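Local coordinates for NAD-dependent protein deacylase 2 (Archaeoglobus fulgidus, PDB 4TWJ) that removes acetyl and other acyl groups from protein lysines in an NAD-dependent reaction, including deacetylation of the chromatin protein Alba, at residues K57-P60 with R61-W64. Numbering follows the deposited sequence.
With ACT (acetate ion), chain D.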
loop_
_atom_site.group_PDB
_atom_site.type_symbol
_atom_site.label_atom_id
_atom_site.label_comp_id
_atom_site.label_asym_id
_atom_site.label_seq_id
_atom_site.Cartn_x
_atom_site.Cartn_y
_atom_site.Cartn_z
ATOM N N LYS A 57 8.841 14.388 -15.966
ATOM C CA LYS A 57 8.909 14.957 -17.314
ATOM C C LYS A 57 10.089 15.913 -17.473
ATOM O O LYS A 57 10.645 16.036 -18.563
ATOM C CB LYS A 57 7.596 15.663 -17.677
ATOM C CG LYS A 57 6.447 14.696 -17.918
ATOM C CD LYS A 57 5.098 15.394 -18.007
ATOM C CE LYS A 57 4.877 16.070 -19.348
ATOM N NZ LYS A 57 3.441 16.442 -19.506
ATOM N N ARG A 58 10.471 16.578 -16.385
ATOM C CA ARG A 58 11.604 17.503 -16.403
ATOM C C ARG A 58 12.929 16.757 -16.321
ATOM O O ARG A 58 13.894 17.118 -17.002
ATOM C CB ARG A 58 11.499 18.488 -15.240
ATOM N N ASN A 59 12.976 15.729 -15.478
ATOM C CA ASN A 59 14.211 14.995 -15.217
ATOM C C ASN A 59 13.895 13.566 -14.781
ATOM O O ASN A 59 13.837 13.276 -13.588
ATOM C CB ASN A 59 15.047 15.719 -14.155
ATOM C CG ASN A 59 16.407 15.072 -13.924
ATOM O OD1 ASN A 59 16.778 14.105 -14.583
ATOM N ND2 ASN A 59 17.148 15.604 -12.969
ATOM N N PRO A 60 13.701 12.665 -15.756
ATOM C CA PRO A 60 13.387 11.279 -15.406
ATOM C C PRO A 60 14.541 10.559 -14.698
ATOM O O PRO A 60 14.307 9.636 -13.917
ATOM C CB PRO A 60 13.083 10.639 -16.767
ATOM C CG PRO A 60 13.818 11.479 -17.756
ATOM C CD PRO A 60 13.728 12.872 -17.215
ATOM N N ARG A 61 15.774 10.988 -14.956
ATOM C CA ARG A 61 16.935 10.405 -14.284
ATOM C C ARG A 61 16.890 10.632 -12.770
ATOM O O ARG A 61 17.247 9.745 -11.999
ATOM C CB ARG A 61 18.229 10.968 -14.882
ATOM C CG ARG A 61 19.499 10.278 -14.412
ATOM C CD ARG A 61 20.680 10.719 -15.263
ATOM N NE ARG A 61 21.931 10.043 -14.916
ATOM C CZ ARG A 61 22.693 10.336 -13.864
ATOM N NH1 ARG A 61 22.338 11.289 -13.004
ATOM N NH2 ARG A 61 23.819 9.657 -13.662
ATOM N N ALA A 62 16.433 11.808 -12.342
ATOM C CA ALA A 62 16.278 12.091 -10.911
ATOM C C ALA A 62 15.320 11.109 -10.232
ATOM O O ALA A 62 15.594 10.625 -9.138
ATOM C CB ALA A 62 15.816 13.525 -10.691
ATOM N N PHE A 63 14.200 10.807 -10.885
ATOM C CA PHE A 63 13.274 9.809 -10.364
ATOM C C PHE A 63 13.971 8.463 -10.173
ATOM O O PHE A 63 13.813 7.810 -9.142
ATOM C CB PHE A 63 12.070 9.634 -11.296
ATOM C CG PHE A 63 11.249 8.417 -10.989
ATOM C CD1 PHE A 63 10.294 8.444 -9.982
ATOM C CD2 PHE A 63 11.449 7.234 -11.688
ATOM C CE1 PHE A 63 9.548 7.321 -9.685
ATOM C CE2 PHE A 63 10.707 6.105 -11.392
ATOM C CZ PHE A 63 9.754 6.148 -10.390
ATOM N N TRP A 64 14.736 8.045 -11.174
ATOM C CA TRP A 64 15.397 6.745 -11.106
ATOM C C TRP A 64 16.527 6.704 -10.068
ATOM O O TRP A 64 16.681 5.705 -9.368
ATOM C CB TRP A 64 15.883 6.320 -12.494
ATOM C CG TRP A 64 14.756 5.823 -13.351
ATOM C CD1 TRP A 64 14.295 6.365 -14.517
ATOM C CD2 TRP A 64 13.929 4.689 -13.082
ATOM N NE1 TRP A 64 13.240 5.622 -15.001
ATOM C CE2 TRP A 64 12.997 4.588 -14.135
ATOM C CE3 TRP A 64 13.898 3.738 -12.057
ATOM C CZ2 TRP A 64 12.037 3.580 -14.187
ATOM C CZ3 TRP A 64 12.956 2.735 -12.111
ATOM C CH2 TRP A 64 12.033 2.662 -13.172
HETATM C C ACT D . 17.682 13.512 -17.988
HETATM O O ACT D . 16.924 13.315 -17.014
HETATM O OXT ACT D . 18.871 13.864 -17.831
HETATM C CH3 ACT D . 17.150 13.314 -19.375
HETATM O O HOH W 1 20.000 13.635 -12.794
#
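Ala62 N donates two weak bonds to Asn59, one to OD1 at 3.2 Å and one to the backbone O, also at 3.2 Å. The bond to OD1 is the straighter, with an N-H...O angle of 151°. Asn59 is therefore the N-cap of helix 60-73. Its CG lies anti to the backbone N (chi1 -175°), which turns OD1 back to the N-H of Ala62. The ND2 side of the amide rests on the methyl of Ala62, with ND2 3.4 Å from CB. ND2 also reaches a water weakly, and the same water is weakly bound by NH1 of the extended Arg61 side chain, in the guanidinium plane. An acetate, probably from the crystallisation liquor, sits at this helix start and takes a weak bond from Arg61 N to its O at 3.3 Å. The same acetate O lies 2.6 Å from Asn59 OD1.

Pro60 is the first residue of the helix. Its O accepts from Trp64 N at 3.2 Å, the first i to i+4 bond here, and it also approaches CD1 of the indole at 3.3 Å. The Pro60 ring is buried and packs on Tyr157. A glycine in its place would probably lose that packing and leave the backbone at the helix start freer to turn, so the Asn59 cap would be less firmly set.

One face of the Trp64 indole is covered by the Phe63 ring edge, with CE2 3.7 Å above the plane. Phe63 also packs on the modified side chain of the bound peptide. The turn joins helix 53-58 to helix 60-73. Phe63 and Trp64 press on Pro160 of strand 158-162, and Trp64 NE1 bonds to Val158 O, tying the helix to the small antiparallel sheet of the zinc-binding module.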